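Local coordinates for vitamin B12-binding protein (Vibrio cholerae O395, PDB 5YSC), which binds vitamin B12 in the periplasm and probably delivers it to BtuC of the BtuCDF ABC importer, at residues R61-I73 / G87-L99. Numbering follows the deposited sequence.
Sequences RVANHQTINIEKI and GNPPRELAKLRQL. With SO4 (sulfate ion), chain C.
Beside the cyanocobalamin pocket, to which N64, H65 and G87 belong, in the N-terminal lobe of this periplasmic binding protein, the loop ahead of helix 70-76 and the helix's first turn pack on helix 90-98 and the N-cap P89 before it, I68 and I70 meeting P89, E92, L93 and L96. The I68 side chain carries CG1 beside its own backbone N (chi1 -64°), which brings CG1 to 3.8 Å from P89 CD and the end methyl CD1 to 3.9 Å from L93 CD2; it crosses L93 at about a right angle. Two residues on, CD1 of I70 rests on the aliphatic parts of E92 and K95, 3.6 Å from K95 CE, while its branch CG2 approaches L99 CD1. L96 sends CD2 to I73 CG2 (4.1 Å). Helix 90-98 is the beta-alpha-beta crossover between parallel strands 80-83 and 103-105, L96 touching I81 and I103; I73 of the preceding helix reaches I81 and I24. No direct hydrogen bond joins the segments. Water does so instead. One molecule donates to Q66 O and to E92 OE1 (2.7 Å to the latter), the carboxylate being swung over by a bend at chi2 (105°). I68 N, buried here, has no hydrogen-bonding partner; E92 OE1 comes no nearer than 3.6 Å. A second water donates to N64 O, more weakly to G87 O, and accepts from N88 ND2; N88 is tied down further by W84 N and L26 O. N64 OD1 accepts from Q66 N (an Asx turn) and from T67 N, completing an Asx motif in the loop that presents H65 to the ligand; N69 OD1 caps helix 70-76 by accepting from K72 N. Away from the interface, R61 NE and NH2 hold a sulfate, probably from the crystallisation liquor; Y49 N binds the same ion.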
loop_
_atom_site.group_PDB
_atom_site.type_symbol
_atom_site.label_atom_id
_atom_site.label_comp_id
_atom_site.label_asym_id
_atom_site.label_seq_id
_atom_site.Cartn_x
_atom_site.Cartn_y
_atom_site.Cartn_z
ATOM N N ARG A 61 -6.032 -19.451 -1.613
ATOM C CA ARG A 61 -5.831 -18.438 -0.583
ATOM C C ARG A 61 -5.451 -19.090 0.742
ATOM O O ARG A 61 -6.040 -20.102 1.134
ATOM C CB ARG A 61 -7.099 -17.625 -0.408
ATOM C CG ARG A 61 -7.214 -16.494 -1.384
ATOM C CD ARG A 61 -7.821 -16.832 -2.722
ATOM N NE ARG A 61 -7.923 -15.557 -3.441
ATOM C CZ ARG A 61 -7.162 -15.171 -4.460
ATOM N NH1 ARG A 61 -6.285 -15.991 -5.033
ATOM N NH2 ARG A 61 -7.330 -13.956 -4.940
ATOM N N VAL A 62 -4.468 -18.511 1.429
ATOM C CA VAL A 62 -4.077 -19.043 2.734
ATOM C C VAL A 62 -3.980 -17.940 3.771
ATOM O O VAL A 62 -3.416 -18.144 4.847
ATOM C CB VAL A 62 -2.753 -19.815 2.654
ATOM C CG1 VAL A 62 -2.951 -21.123 1.863
ATOM C CG2 VAL A 62 -1.644 -18.969 2.052
ATOM N N ALA A 63 -4.506 -16.760 3.481
ATOM C CA ALA A 63 -4.364 -15.682 4.452
ATOM C C ALA A 63 -5.397 -14.597 4.193
ATOM O O ALA A 63 -5.787 -14.341 3.053
ATOM C CB ALA A 63 -2.964 -15.073 4.432
ATOM N N ASN A 64 -5.821 -13.955 5.277
ATOM C CA ASN A 64 -6.687 -12.789 5.216
ATOM C C ASN A 64 -6.317 -11.900 6.389
ATOM O O ASN A 64 -5.308 -12.128 7.060
ATOM C CB ASN A 64 -8.168 -13.170 5.234
ATOM C CG ASN A 64 -8.546 -13.961 6.455
ATOM O OD1 ASN A 64 -8.147 -13.647 7.576
ATOM N ND2 ASN A 64 -9.328 -15.004 6.239
ATOM N N HIS A 65 -7.116 -10.856 6.618
ATOM C CA HIS A 65 -6.661 -9.807 7.522
ATOM C C HIS A 65 -6.608 -10.251 8.963
ATOM O O HIS A 65 -5.973 -9.582 9.777
ATOM C CB HIS A 65 -7.572 -8.583 7.420
ATOM C CG HIS A 65 -8.989 -8.853 7.828
ATOM N ND1 HIS A 65 -9.593 -8.232 8.905
ATOM C CD2 HIS A 65 -9.924 -9.675 7.294
ATOM C CE1 HIS A 65 -10.842 -8.652 9.005
ATOM N NE2 HIS A 65 -11.071 -9.520 8.036
ATOM N N GLN A 66 -7.280 -11.348 9.285
ATOM C CA GLN A 66 -7.344 -11.806 10.664
ATOM C C GLN A 66 -6.560 -13.093 10.909
ATOM O O GLN A 66 -6.105 -13.337 12.014
ATOM C CB GLN A 66 -8.801 -11.976 11.104
ATOM C CG GLN A 66 -9.659 -12.727 10.109
ATOM C CD GLN A 66 -11.133 -12.398 10.238
ATOM O OE1 GLN A 66 -11.534 -11.631 11.110
ATOM N NE2 GLN A 66 -11.950 -12.985 9.369
ATOM N N THR A 67 -6.388 -13.899 9.869
ATOM C CA THR A 67 -5.855 -15.242 10.028
ATOM C C THR A 67 -4.940 -15.660 8.894
ATOM O O THR A 67 -5.293 -15.499 7.720
ATOM C CB THR A 67 -7.000 -16.253 10.076
ATOM O OG1 THR A 67 -8.137 -15.637 10.701
ATOM C CG2 THR A 67 -6.578 -17.500 10.832
ATOM N N ILE A 68 -3.832 -16.310 9.251
ATOM C CA ILE A 68 -3.025 -17.078 8.315
ATOM C C ILE A 68 -3.378 -18.548 8.485
ATOM O O ILE A 68 -3.341 -19.073 9.606
ATOM C CB ILE A 68 -1.525 -16.868 8.560
ATOM C CG1 ILE A 68 -1.111 -15.402 8.308
ATOM C CG2 ILE A 68 -0.724 -17.826 7.696
ATOM C CD1 ILE A 68 0.367 -15.146 8.494
ATOM N N ASN A 69 -3.674 -19.228 7.372
ATOM C CA ASN A 69 -4.091 -20.622 7.406
ATOM C C ASN A 69 -2.855 -21.510 7.427
ATOM O O ASN A 69 -2.378 -22.016 6.410
ATOM C CB ASN A 69 -4.983 -20.944 6.215
ATOM C CG ASN A 69 -5.671 -22.289 6.346
ATOM O OD1 ASN A 69 -5.139 -23.231 6.953
ATOM N ND2 ASN A 69 -6.867 -22.386 5.772
ATOM N N ILE A 70 -2.341 -21.739 8.638
ATOM C CA ILE A 70 -1.094 -22.485 8.764
ATOM C C ILE A 70 -1.284 -23.938 8.358
ATOM O O ILE A 70 -0.363 -24.551 7.833
ATOM C CB ILE A 70 -0.507 -22.391 10.181
ATOM C CG1 ILE A 70 -0.046 -20.953 10.414
ATOM C CG2 ILE A 70 0.687 -23.382 10.375
ATOM C CD1 ILE A 70 0.505 -20.698 11.754
ATOM N N GLU A 71 -2.448 -24.505 8.630
ATOM C CA GLU A 71 -2.722 -25.878 8.229
ATOM C C GLU A 71 -2.518 -26.044 6.731
ATOM O O GLU A 71 -1.811 -26.950 6.284
ATOM C CB GLU A 71 -4.142 -26.248 8.620
ATOM C CG GLU A 71 -4.493 -27.709 8.372
ATOM C CD GLU A 71 -5.799 -28.122 9.015
ATOM O OE1 GLU A 71 -6.534 -27.257 9.540
ATOM O OE2 GLU A 71 -6.087 -29.331 8.998
ATOM N N LYS A 72 -3.117 -25.146 5.948
ATOM C CA LYS A 72 -2.990 -25.205 4.492
ATOM C C LYS A 72 -1.553 -24.997 4.061
ATOM O O LYS A 72 -1.077 -25.669 3.145
ATOM C CB LYS A 72 -3.900 -24.163 3.844
ATOM C CG LYS A 72 -5.282 -24.647 3.546
ATOM C CD LYS A 72 -6.181 -23.550 2.933
ATOM C CE LYS A 72 -6.967 -24.021 1.730
ATOM N NZ LYS A 72 -6.218 -23.710 0.469
ATOM N N ILE A 73 -0.835 -24.075 4.710
ATOM C CA ILE A 73 0.574 -23.869 4.382
ATOM C C ILE A 73 1.387 -25.144 4.611
ATOM O O ILE A 73 2.295 -25.476 3.826
ATOM C CB ILE A 73 1.131 -22.676 5.181
ATOM C CG1 ILE A 73 0.408 -21.401 4.730
ATOM C CG2 ILE A 73 2.607 -22.542 4.992
ATOM C CD1 ILE A 73 0.927 -20.141 5.360
ATOM N N GLY A 87 1.238 -6.285 8.448
ATOM C CA GLY A 87 -0.169 -6.605 8.363
ATOM C C GLY A 87 -0.567 -8.025 8.750
ATOM O O GLY A 87 -1.755 -8.310 8.931
ATOM N N ASN A 88 0.352 -8.894 8.815
ATOM C CA ASN A 88 0.046 -10.282 9.159
ATOM C C ASN A 88 0.040 -10.461 10.679
ATOM O O ASN A 88 0.783 -9.776 11.387
ATOM C CB ASN A 88 1.083 -11.251 8.619
ATOM C CG ASN A 88 1.093 -11.381 7.098
ATOM O OD1 ASN A 88 2.150 -11.611 6.535
ATOM N ND2 ASN A 88 -0.073 -11.360 6.462
ATOM N N PRO A 89 -0.720 -11.420 11.203
ATOM C CA PRO A 89 -0.729 -11.654 12.673
ATOM C C PRO A 89 0.634 -12.091 13.181
ATOM O O PRO A 89 1.169 -13.106 12.722
ATOM C CB PRO A 89 -1.751 -12.784 12.826
ATOM C CG PRO A 89 -2.494 -12.839 11.545
ATOM C CD PRO A 89 -1.591 -12.377 10.504
ATOM N N PRO A 90 1.215 -11.370 14.164
ATOM C CA PRO A 90 2.568 -11.707 14.646
ATOM C C PRO A 90 2.739 -13.138 15.116
ATOM O O PRO A 90 3.784 -13.738 14.890
ATOM C CB PRO A 90 2.766 -10.727 15.809
ATOM C CG PRO A 90 1.902 -9.600 15.507
ATOM C CD PRO A 90 0.721 -10.111 14.752
ATOM N N ARG A 91 1.747 -13.681 15.822
ATOM C CA ARG A 91 1.879 -15.033 16.344
ATOM C C ARG A 91 2.023 -16.041 15.219
ATOM O O ARG A 91 2.832 -16.966 15.298
ATOM C CB ARG A 91 0.663 -15.382 17.212
ATOM C CG ARG A 91 0.665 -16.817 17.709
ATOM C CD ARG A 91 -0.495 -17.097 18.630
ATOM N NE ARG A 91 -0.579 -18.508 18.982
ATOM C CZ ARG A 91 0.092 -19.095 19.969
ATOM N NH1 ARG A 91 -0.081 -20.393 20.201
ATOM N NH2 ARG A 91 0.945 -18.407 20.715
ATOM N N GLU A 92 1.224 -15.889 14.156
ATOM C CA GLU A 92 1.266 -16.885 13.098
ATOM C C GLU A 92 2.570 -16.809 12.308
ATOM O O GLU A 92 3.095 -17.851 11.880
ATOM C CB GLU A 92 0.033 -16.733 12.204
ATOM C CG GLU A 92 -1.187 -17.445 12.733
ATOM C CD GLU A 92 -2.197 -16.508 13.328
ATOM O OE1 GLU A 92 -3.370 -16.472 12.837
ATOM O OE2 GLU A 92 -1.817 -15.794 14.283
ATOM N N LEU A 93 3.099 -15.595 12.068
ATOM C CA LEU A 93 4.411 -15.474 11.432
ATOM C C LEU A 93 5.486 -16.079 12.304
ATOM O O LEU A 93 6.379 -16.777 11.811
ATOM C CB LEU A 93 4.757 -14.019 11.159
ATOM C CG LEU A 93 4.065 -13.248 10.070
ATOM C CD1 LEU A 93 4.747 -11.892 9.942
ATOM C CD2 LEU A 93 4.122 -14.026 8.775
ATOM N N ALA A 94 5.424 -15.817 13.613
ATOM C CA ALA A 94 6.401 -16.425 14.505
ATOM C C ALA A 94 6.309 -17.939 14.420
ATOM O O ALA A 94 7.333 -18.633 14.347
ATOM C CB ALA A 94 6.194 -15.939 15.949
ATOM N N LYS A 95 5.085 -18.474 14.384
ATOM C CA LYS A 95 4.917 -19.921 14.226
ATOM C C LYS A 95 5.607 -20.405 12.963
ATOM O O LYS A 95 6.337 -21.404 12.982
ATOM C CB LYS A 95 3.434 -20.297 14.191
ATOM C CG LYS A 95 2.940 -21.096 15.383
ATOM C CD LYS A 95 1.744 -20.457 16.057
ATOM C CE LYS A 95 0.454 -20.739 15.322
ATOM N NZ LYS A 95 -0.689 -19.777 15.599
ATOM N N LEU A 96 5.382 -19.707 11.842
ATOM C CA LEU A 96 6.012 -20.107 10.586
ATOM C C LEU A 96 7.530 -20.078 10.693
ATOM O O LEU A 96 8.219 -20.940 10.120
ATOM C CB LEU A 96 5.529 -19.193 9.452
ATOM C CG LEU A 96 4.075 -19.405 9.052
ATOM C CD1 LEU A 96 3.700 -18.342 8.005
ATOM C CD2 LEU A 96 3.820 -20.810 8.534
ATOM N N ARG A 97 8.075 -19.069 11.375
ATOM C CA ARG A 97 9.512 -19.023 11.582
ATOM C C ARG A 97 9.950 -20.212 12.427
ATOM O O ARG A 97 10.951 -20.865 12.125
ATOM C CB ARG A 97 9.927 -17.711 12.249
ATOM C CG ARG A 97 9.825 -16.476 11.357
ATOM C CD ARG A 97 10.543 -15.234 11.932
ATOM N NE ARG A 97 9.975 -14.756 13.192
ATOM C CZ ARG A 97 8.927 -13.934 13.287
ATOM N NH1 ARG A 97 8.307 -13.493 12.179
ATOM N NH2 ARG A 97 8.493 -13.540 14.490
ATOM N N GLN A 98 9.187 -20.525 13.475
ATOM C CA GLN A 98 9.588 -21.605 14.372
ATOM C C GLN A 98 9.492 -22.949 13.674
ATOM O O GLN A 98 10.254 -23.870 13.989
ATOM C CB GLN A 98 8.751 -21.544 15.667
ATOM C CG GLN A 98 9.493 -20.775 16.811
ATOM C CD GLN A 98 8.585 -20.217 17.930
ATOM O OE1 GLN A 98 7.350 -20.302 17.863
ATOM N NE2 GLN A 98 9.215 -19.637 18.959
ATOM N N LEU A 99 8.607 -23.062 12.688
ATOM C CA LEU A 99 8.470 -24.276 11.903
ATOM C C LEU A 99 9.582 -24.448 10.880
ATOM O O LEU A 99 9.606 -25.481 10.208
ATOM C CB LEU A 99 7.126 -24.279 11.193
ATOM C CG LEU A 99 5.903 -24.599 12.046
ATOM C CD1 LEU A 99 4.616 -24.302 11.256
ATOM C CD2 LEU A 99 5.960 -26.051 12.445
HETATM S S SO4 C . -10.332 -13.302 -2.603
HETATM O O1 SO4 C . -9.319 -12.695 -3.485
HETATM O O2 SO4 C . -11.535 -13.623 -3.373
HETATM O O3 SO4 C . -10.672 -12.333 -1.563
HETATM O O4 SO4 C . -9.849 -14.551 -2.014
HETATM O O HOH W 1 -2.822 -11.182 7.572
HETATM O O HOH W 2 -5.266 -14.900 13.862
#